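Local coordinates for protein dihydroxyacetone kinase (Citrobacter freundii, PDB 1UN8) that phosphorylates dihydroxyacetone with ATP, working as a homodimer with divalent metal ions and carrying a tightly bound phospholipid in its helical ATP-binding domain, at residues E133-G138 against I156-I161; G163-R168 against L172-R177; A504-T509 against P534-L539. One frame throughout, in Å; residues are numbered along the deposited sequence.

Contact 1: E133-G138 against I156-I161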
loop_
_atom_site.group_PDB
_atom_site.type_symbol
_atom_site.label_atom_id
_atom_site.label_comp_id
_atom_site.label_asym_id
_atom_site.label_seq_id
_atom_site.Cartn_x
_atom_site.Cartn_y
_atom_site.Cartn_z
ATOM N N GLU A 133 26.217 20.379 -8.559
ATOM C CA GLU A 133 25.107 21.049 -9.213
ATOM C C GLU A 133 23.834 20.651 -8.458
ATOM O O GLU A 133 23.731 19.538 -7.931
ATOM C CB GLU A 133 25.004 20.638 -10.680
ATOM C CG GLU A 133 26.087 21.220 -11.594
ATOM C CD GLU A 133 26.227 22.734 -11.487
ATOM O OE1 GLU A 133 25.216 23.424 -11.239
ATOM O OE2 GLU A 133 27.354 23.235 -11.666
ATOM N N MET A 134 22.874 21.564 -8.390
ATOM C CA MET A 134 21.627 21.276 -7.699
ATOM C C MET A 134 20.405 21.550 -8.566
ATOM O O MET A 134 20.295 22.611 -9.180
ATOM C CB MET A 134 21.528 22.102 -6.424
ATOM C CG MET A 134 20.292 21.801 -5.620
ATOM S SD MET A 134 20.364 22.491 -3.947
ATOM C CE MET A 134 18.901 23.498 -4.035
ATOM N N LEU A 135 19.491 20.589 -8.621
ATOM C CA LEU A 135 18.265 20.749 -9.396
ATOM C C LEU A 135 17.065 20.654 -8.461
ATOM O O LEU A 135 16.772 19.585 -7.919
ATOM C CB LEU A 135 18.146 19.669 -10.472
ATOM C CG LEU A 135 16.792 19.661 -11.192
ATOM C CD1 LEU A 135 16.626 20.980 -11.922
ATOM C CD2 LEU A 135 16.682 18.492 -12.165
ATOM N N ILE A 136 16.382 21.780 -8.264
ATOM C CA ILE A 136 15.196 21.810 -7.410
ATOM C C ILE A 136 13.992 21.373 -8.259
ATOM O O ILE A 136 13.708 21.972 -9.307
ATOM C CB ILE A 136 14.900 23.231 -6.849
ATOM C CG1 ILE A 136 16.099 23.795 -6.085
ATOM C CG2 ILE A 136 13.719 23.159 -5.896
ATOM C CD1 ILE A 136 17.218 24.219 -6.974
ATOM N N VAL A 137 13.292 20.329 -7.818
ATOM C CA VAL A 137 12.129 19.833 -8.547
ATOM C C VAL A 137 10.802 20.324 -7.945
ATOM O O VAL A 137 10.537 20.124 -6.757
ATOM C CB VAL A 137 12.122 18.298 -8.582
ATOM C CG1 VAL A 137 11.012 17.801 -9.504
ATOM C CG2 VAL A 137 13.473 17.791 -9.067
ATOM N N GLY A 138 9.987 20.977 -8.773
ATOM C CA GLY A 138 8.705 21.489 -8.322
ATOM C C GLY A 138 7.656 21.107 -9.345
ATOM O O GLY A 138 7.204 21.934 -10.125
ATOM N N ILE A 156 10.831 11.323 -8.820
ATOM C CA ILE A 156 11.524 10.102 -9.183
ATOM C C ILE A 156 11.664 9.941 -10.689
ATOM O O ILE A 156 12.574 9.262 -11.159
ATOM C CB ILE A 156 10.846 8.843 -8.590
ATOM C CG1 ILE A 156 9.431 8.706 -9.142
ATOM C CG2 ILE A 156 10.896 8.894 -7.060
ATOM C CD1 ILE A 156 9.054 7.257 -9.467
ATOM N N LEU A 157 10.768 10.542 -11.461
ATOM C CA LEU A 157 10.908 10.431 -12.902
ATOM C C LEU A 157 12.159 11.212 -13.268
ATOM O O LEU A 157 12.827 10.912 -14.261
ATOM C CB LEU A 157 9.696 11.006 -13.624
ATOM C CG LEU A 157 8.387 10.252 -13.398
ATOM C CD1 LEU A 157 7.311 10.891 -14.270
ATOM C CD2 LEU A 157 8.553 8.773 -13.724
ATOM N N VAL A 158 12.485 12.212 -12.451
ATOM C CA VAL A 158 13.671 13.014 -12.686
ATOM C C VAL A 158 14.893 12.168 -12.333
ATOM O O VAL A 158 15.908 12.208 -13.031
ATOM C CB VAL A 158 13.650 14.311 -11.844
ATOM C CG1 VAL A 158 14.964 15.055 -11.989
ATOM C CG2 VAL A 158 12.509 15.204 -12.312
ATOM N N HIS A 159 14.796 11.388 -11.260
ATOM C CA HIS A 159 15.910 10.528 -10.868
ATOM C C HIS A 159 16.221 9.584 -12.032
ATOM O O HIS A 159 17.372 9.368 -12.383
ATOM C CB HIS A 159 15.560 9.672 -9.639
ATOM C CG HIS A 159 15.488 10.432 -8.351
ATOM N ND1 HIS A 159 15.942 11.727 -8.222
ATOM C CD2 HIS A 159 15.085 10.049 -7.115
ATOM C CE1 HIS A 159 15.824 12.109 -6.960
ATOM N NE2 HIS A 159 15.310 11.107 -6.269
ATOM N N LYS A 160 15.167 9.034 -12.622
ATOM C CA LYS A 160 15.286 8.085 -13.721
ATOM C C LYS A 160 16.105 8.622 -14.888
ATOM O O LYS A 160 17.002 7.950 -15.397
ATOM C CB LYS A 160 13.892 7.694 -14.221
ATOM C CG LYS A 160 13.860 6.419 -15.054
ATOM C CD LYS A 160 14.442 5.244 -14.265
ATOM C CE LYS A 160 14.354 3.945 -15.053
ATOM N NZ LYS A 160 15.160 3.979 -16.308
ATOM N N ILE A 161 15.775 9.830 -15.325
ATOM C CA ILE A 161 16.480 10.455 -16.433
ATOM C C ILE A 161 17.914 10.807 -16.044
ATOM O O ILE A 161 18.855 10.530 -16.794
ATOM C CB ILE A 161 15.716 11.713 -16.904
ATOM C CG1 ILE A 161 14.609 11.292 -17.875
ATOM C CG2 ILE A 161 16.672 12.722 -17.506
ATOM C CD1 ILE A 161 15.073 11.220 -19.315
#

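Contact 2: G163-R168 against L172-R177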
loop_
_atom_site.group_PDB
_atom_site.type_symbol
_atom_site.label_atom_id
_atom_site.label_comp_id
_atom_site.label_asym_id
_atom_site.label_seq_id
_atom_site.Cartn_x
_atom_site.Cartn_y
_atom_site.Cartn_z
ATOM N N GLY A 163 19.707 9.444 -13.797
ATOM C CA GLY A 163 20.435 8.199 -13.658
ATOM C C GLY A 163 20.891 7.617 -14.980
ATOM O O GLY A 163 22.008 7.109 -15.091
ATOM N N TYR A 164 20.024 7.684 -15.980
ATOM C CA TYR A 164 20.339 7.161 -17.300
ATOM C C TYR A 164 21.668 7.729 -17.792
ATOM O O TYR A 164 22.600 6.984 -18.091
ATOM C CB TYR A 164 19.241 7.536 -18.289
ATOM C CG TYR A 164 19.514 7.067 -19.695
ATOM C CD1 TYR A 164 19.203 5.765 -20.085
ATOM C CD2 TYR A 164 20.123 7.910 -20.627
ATOM C CE1 TYR A 164 19.495 5.311 -21.376
ATOM C CE2 TYR A 164 20.423 7.466 -21.918
ATOM C CZ TYR A 164 20.107 6.165 -22.287
ATOM O OH TYR A 164 20.410 5.710 -23.557
ATOM N N PHE A 165 21.749 9.050 -17.865
ATOM C CA PHE A 165 22.949 9.716 -18.334
ATOM C C PHE A 165 24.160 9.540 -17.426
ATOM O O PHE A 165 25.261 9.298 -17.910
ATOM C CB PHE A 165 22.650 11.200 -18.564
ATOM C CG PHE A 165 21.693 11.446 -19.702
ATOM C CD1 PHE A 165 22.123 11.352 -21.023
ATOM C CD2 PHE A 165 20.348 11.706 -19.458
ATOM C CE1 PHE A 165 21.224 11.509 -22.089
ATOM C CE2 PHE A 165 19.439 11.862 -20.513
ATOM C CZ PHE A 165 19.881 11.762 -21.833
ATOM N N ALA A 166 23.967 9.643 -16.115
ATOM C CA ALA A 166 25.079 9.491 -15.182
ATOM C C ALA A 166 25.764 8.128 -15.287
ATOM O O ALA A 166 26.994 8.052 -15.268
ATOM C CB ALA A 166 24.607 9.727 -13.753
ATOM N N GLU A 167 24.975 7.058 -15.390
ATOM C CA GLU A 167 25.533 5.709 -15.491
ATOM C C GLU A 167 26.334 5.522 -16.764
ATOM O O GLU A 167 27.323 4.792 -16.783
ATOM C CB GLU A 167 24.421 4.652 -15.443
ATOM C CG GLU A 167 23.910 4.366 -14.041
ATOM C CD GLU A 167 24.868 3.516 -13.224
ATOM O OE1 GLU A 167 24.766 3.530 -11.973
ATOM O OE2 GLU A 167 25.711 2.823 -13.838
ATOM N N ARG A 168 25.900 6.198 -17.821
ATOM C CA ARG A 168 26.549 6.108 -19.114
ATOM C C ARG A 168 27.700 7.090 -19.297
ATOM O O ARG A 168 28.021 7.485 -20.411
ATOM C CB ARG A 168 25.497 6.272 -20.209
ATOM C CG ARG A 168 24.506 5.128 -20.170
ATOM C CD ARG A 168 23.333 5.273 -21.116
ATOM N NE ARG A 168 22.545 4.042 -21.110
ATOM C CZ ARG A 168 21.913 3.556 -20.042
ATOM N NH1 ARG A 168 21.959 4.201 -18.879
ATOM N NH2 ARG A 168 21.253 2.405 -20.132
ATOM N N LEU A 172 28.725 15.955 -15.760
ATOM C CA LEU A 172 27.827 16.650 -14.851
ATOM C C LEU A 172 26.898 17.611 -15.577
ATOM O O LEU A 172 25.682 17.574 -15.405
ATOM C CB LEU A 172 28.641 17.422 -13.816
ATOM C CG LEU A 172 27.870 18.211 -12.761
ATOM C CD1 LEU A 172 26.800 17.325 -12.134
ATOM C CD2 LEU A 172 28.840 18.716 -11.698
ATOM N N ALA A 173 27.484 18.475 -16.392
ATOM C CA ALA A 173 26.720 19.461 -17.137
ATOM C C ALA A 173 25.592 18.816 -17.925
ATOM O O ALA A 173 24.489 19.354 -17.999
ATOM C CB ALA A 173 27.642 20.230 -18.078
ATOM N N THR A 174 25.878 17.665 -18.523
ATOM C CA THR A 174 24.883 16.955 -19.322
ATOM C C THR A 174 23.807 16.334 -18.432
ATOM O O THR A 174 22.617 16.371 -18.751
ATOM C CB THR A 174 25.558 15.862 -20.174
ATOM O OG1 THR A 174 26.536 16.481 -21.020
ATOM C CG2 THR A 174 24.530 15.133 -21.048
ATOM N N VAL A 175 24.236 15.760 -17.317
ATOM C CA VAL A 175 23.306 15.159 -16.382
ATOM C C VAL A 175 22.304 16.240 -15.977
ATOM O O VAL A 175 21.091 16.069 -16.118
ATOM C CB VAL A 175 24.047 14.635 -15.135
ATOM C CG1 VAL A 175 23.056 14.011 -14.164
ATOM C CG2 VAL A 175 25.099 13.613 -15.548
ATOM N N LEU A 176 22.824 17.361 -15.492
ATOM C CA LEU A 176 21.992 18.476 -15.066
ATOM C C LEU A 176 21.060 18.935 -16.179
ATOM O O LEU A 176 19.863 19.090 -15.971
ATOM C CB LEU A 176 22.878 19.640 -14.617
ATOM C CG LEU A 176 22.235 21.004 -14.344
ATOM C CD1 LEU A 176 21.220 20.888 -13.225
ATOM C CD2 LEU A 176 23.325 22.005 -13.963
ATOM N N ARG A 177 21.615 19.145 -17.364
ATOM C CA ARG A 177 20.839 19.606 -18.505
ATOM C C ARG A 177 19.621 18.724 -18.730
ATOM O O ARG A 177 18.492 19.203 -18.771
ATOM C CB ARG A 177 21.704 19.603 -19.772
ATOM C CG ARG A 177 21.118 20.401 -20.937
ATOM C CD ARG A 177 21.642 19.940 -22.313
ATOM N NE ARG A 177 20.796 18.906 -22.930
ATOM C CZ ARG A 177 19.506 19.061 -23.259
ATOM N NH1 ARG A 177 18.883 20.218 -23.037
ATOM N NH2 ARG A 177 18.827 18.059 -23.818
#

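Contact 3: A504-T509 against P534-L539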
loop_
_atom_site.group_PDB
_atom_site.type_symbol
_atom_site.label_atom_id
_atom_site.label_comp_id
_atom_site.label_asym_id
_atom_site.label_seq_id
_atom_site.Cartn_x
_atom_site.Cartn_y
_atom_site.Cartn_z
ATOM N N ALA A 504 -33.368 -39.839 18.187
ATOM C CA ALA A 504 -32.403 -39.735 19.286
ATOM C C ALA A 504 -31.454 -38.584 18.988
ATOM O O ALA A 504 -31.159 -37.764 19.854
ATOM C CB ALA A 504 -31.620 -41.033 19.430
ATOM N N GLY A 505 -30.979 -38.533 17.746
ATOM C CA GLY A 505 -30.072 -37.478 17.343
ATOM C C GLY A 505 -30.701 -36.103 17.477
ATOM O O GLY A 505 -30.042 -35.159 17.907
ATOM N N ALA A 506 -31.972 -35.978 17.107
ATOM C CA ALA A 506 -32.644 -34.689 17.220
ATOM C C ALA A 506 -32.710 -34.319 18.696
ATOM O O ALA A 506 -32.515 -33.163 19.074
ATOM C CB ALA A 506 -34.040 -34.770 16.642
ATOM N N GLU A 507 -32.986 -35.318 19.526
ATOM C CA GLU A 507 -33.074 -35.107 20.960
ATOM C C GLU A 507 -31.739 -34.630 21.506
ATOM O O GLU A 507 -31.703 -33.761 22.371
ATOM C CB GLU A 507 -33.539 -36.401 21.649
ATOM C CG GLU A 507 -35.046 -36.624 21.504
ATOM C CD GLU A 507 -35.486 -38.048 21.789
ATOM O OE1 GLU A 507 -36.713 -38.276 21.888
ATOM O OE2 GLU A 507 -34.610 -38.933 21.897
ATOM N N ARG A 508 -30.638 -35.170 20.989
ATOM C CA ARG A 508 -29.319 -34.751 21.462
ATOM C C ARG A 508 -29.095 -33.251 21.239
ATOM O O ARG A 508 -28.420 -32.601 22.038
ATOM C CB ARG A 508 -28.203 -35.567 20.781
ATOM C CG ARG A 508 -28.036 -36.972 21.359
ATOM C CD ARG A 508 -26.820 -37.695 20.798
ATOM N NE ARG A 508 -27.035 -38.230 19.456
ATOM C CZ ARG A 508 -27.564 -39.421 19.189
ATOM N NH1 ARG A 508 -27.940 -40.226 20.173
ATOM N NH2 ARG A 508 -27.714 -39.808 17.930
ATOM N N THR A 509 -29.677 -32.694 20.176
ATOM C CA THR A 509 -29.498 -31.267 19.893
ATOM C C THR A 509 -30.206 -30.387 20.911
ATOM O O THR A 509 -29.903 -29.204 21.025
ATOM C CB THR A 509 -29.983 -30.864 18.466
ATOM O OG1 THR A 509 -31.412 -30.786 18.424
ATOM C CG2 THR A 509 -29.502 -31.863 17.447
ATOM N N PRO A 534 -34.118 -27.029 14.248
ATOM C CA PRO A 534 -35.152 -27.252 13.228
ATOM C C PRO A 534 -34.742 -28.305 12.193
ATOM O O PRO A 534 -35.537 -29.181 11.830
ATOM C CB PRO A 534 -35.318 -25.872 12.603
ATOM C CG PRO A 534 -34.954 -24.954 13.724
ATOM C CD PRO A 534 -33.731 -25.611 14.295
ATOM N N GLY A 535 -33.500 -28.216 11.730
ATOM C CA GLY A 535 -33.017 -29.168 10.754
ATOM C C GLY A 535 -33.214 -30.599 11.211
ATOM O O GLY A 535 -33.855 -31.393 10.529
ATOM N N ALA A 536 -32.667 -30.924 12.376
ATOM C CA ALA A 536 -32.768 -32.257 12.935
ATOM C C ALA A 536 -34.218 -32.703 13.093
ATOM O O ALA A 536 -34.600 -33.795 12.652
ATOM C CB ALA A 536 -32.049 -32.299 14.280
ATOM N N GLN A 537 -35.023 -31.859 13.727
ATOM C CA GLN A 537 -36.434 -32.172 13.943
ATOM C C GLN A 537 -37.127 -32.466 12.607
ATOM O O GLN A 537 -37.834 -33.465 12.469
ATOM C CB GLN A 537 -37.126 -31.004 14.671
ATOM C CG GLN A 537 -38.622 -30.845 14.392
ATOM C CD GLN A 537 -39.489 -31.797 15.175
ATOM O OE1 GLN A 537 -39.026 -32.817 15.695
ATOM N NE2 GLN A 537 -40.764 -31.480 15.253
ATOM N N ARG A 538 -36.919 -31.596 11.624
ATOM C CA ARG A 538 -37.533 -31.781 10.310
ATOM C C ARG A 538 -37.168 -33.151 9.753
ATOM O O ARG A 538 -37.996 -33.867 9.186
ATOM C CB ARG A 538 -37.066 -30.702 9.359
ATOM N N LEU A 539 -35.913 -33.506 9.939
ATOM C CA LEU A 539 -35.400 -34.764 9.467
ATOM C C LEU A 539 -36.051 -35.927 10.187
ATOM O O LEU A 539 -36.475 -36.901 9.570
ATOM C CB LEU A 539 -33.918 -34.773 9.705
ATOM C CG LEU A 539 -33.165 -35.481 8.614
ATOM C CD1 LEU A 539 -31.924 -34.666 8.288
ATOM C CD2 LEU A 539 -32.867 -36.912 9.060
#

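Contact 1: E133-G138 against I156-I161
Val158 meets Leu135 and Val137 with a different methyl for each, and this one residue carries the helix side of the contact. Its CG1 comes within 3.8 Å of CD2 of Leu135, the two side chains meeting end on. Its CG2 lies 4.1 Å from CG1 of Val137, and here the two valines pass alongside one another, pointing opposite ways. The fork is set by chi1 of 174°, which leaves CG1 of Val158 trans to the amide nitrogen and CG2 beside it, so that the two methyls diverge toward two strand positions. Leu135 and Val137, two residues apart in an extended strand, present their side chains on the same face, and the two methyls meet one each. The backbones stay well separated, with 8.1 Å between CA of Val137 and CA of Val158, and side chains alone bridge the gap. The example is a helix laid on a parallel edge in an alpha/beta fold: strand 132-137 borders the sheet beside strand 104-109, to which Leu135 and Val137 are hydrogen-bonded through the backbone, and helix 155-167 covers one face. Ile107 of that neighbouring strand touches both valines and continues the apolar layer, while the side chain of Val137 lies about 5 Å from that of the substrate-binding Lys109. The packing changes on the reverse face, where Met134 and Ile136 leave the helix behind and rest on Tyr467 and Phe466 of the second subunit. Near the start of the strand the surroundings open toward solvent: Glu133 is partly exposed, and its OE1 has a long, weak ion pair with NH2 of Arg126.

Contact 2: G163-R168 against L172-R177
Ala166 and Val175 bring together two consecutive helices of the DhaK region, 155-167 and 172-184, in a helix-loop-helix unit whose connection is only a few residues long. Apolar contact does the joining. CG2 of Val175 lies over the backbone of the first helix, 4.1 Å from CA of Ala166, and is 4.3 Å from the CB of that alanine. With chi1 at 180° the CG2 branch of Val175 sits beside its own backbone nitrogen, opposite the carbonyl carbon, and it is this branch that finds Ala166. The backbones come close, with 5.8 Å between CA of Phe165 and CA of Val175, and the short side chain of the adjacent Ala166 is consistent with that. Val175 also packs on Leu105 of strand 104-109, tying the pair of helices to the sheet.

Aromatic contacts form a second group. The Phe165 ring approaches CG2 of Thr174 obliquely, with CD1 of the phenylalanine 4.5 Å away, while Tyr164 CD2 stands 3.8 Å above the centre of the same ring. Tyr170, in the connection, adds an edge-to-face partner for Phe165.

Polar interactions are confined to the individual helices and their surroundings. Thr174 N is hydrogen-bonded to OD1 of Asn171 at the start of the second helix, and Glu167 forms a salt bridge with Arg43. At the end of the first helix, Arg168 leaves helical geometry and its backbone N makes only weak bonds. Its side chain turns back: CD lies over the rim of the Tyr164 ring, and ring atom CE1 stands 3.2 Å above the centre of the guanidinium plane. From there Arg168 NH1 donates to Tyr164 O at 3.0 Å, with an N-H...O angle of 149° and the donor tilted 21° from the carbonyl plane.

Contact 3: A504-T509 against P534-L539
Ala506 and Ala536 face each other across two helical segments, 504-509 and 534-539, that run nearly antiparallel, their axes inclined at 159° and 8.7 Å apart at closest approach. CB of Ala536 presses on the backbone of its partner, 3.8 Å from Ala506 CA, and the two CB atoms are 4.0 Å apart. Because neither side chain extends past CB, the backbones themselves come near, with 4.9 Å between CA of Ala506 and CA of Ala536. Thr509, one turn further along, adds its methyl: CG2 lies 4.1 Å from Ala536 CB, so the alanine is touched from two successive turns.

The next shell fixes that threonine. A chi1 of 77° places OG1 between the backbone nitrogen and the carbonyl carbon, from where it donates to a lone pair of Ala506 O, in the carbonyl plane, at 2.7 Å. The methyl is thereby held toward the opposite helix. OG1 also accepts a hydrogen bond from Asp533 N, and Asp533 OD2 in turn receives Ala536 N, so polar bonds link the threonine to the start of the second helix. Met532 packs against Ala506, Thr509 and Gln537, and Ala480 of helix 478-490 lies against Ala536.

The second helix opens at the ATP site: Pro534 and Gly535, with Asp533 before them, are ATP-binding residues, and the side chain of Ala536 is about 5 Å from that of Met477, another of them. This close antiparallel alanine packing lies where a helix begins at that site, within the eight-helix barrel of the C-terminal domain.

How the contacts relate
All three contacts are buried and apolar across their segments, yet they sit in different settings. Contacts 1 and 2 share helix 155-167 and touch directly through Glu133, which packs on Leu172 and Leu176. Contact 1 joins that helix to a sheet with branched side chains near the substrate site, whereas contact 2 joins it to its successor away from the annotated sites and has a more exposed border. Contact 3 belongs to the DhaL region, its centre about 74 Å from that of contact 1 and about 80 Å from that of contact 2. There, alanines bring helical backbones together, and a buried threonine, hydrogen-bonded to Asp533 N, lies beside the ATP-binding residues.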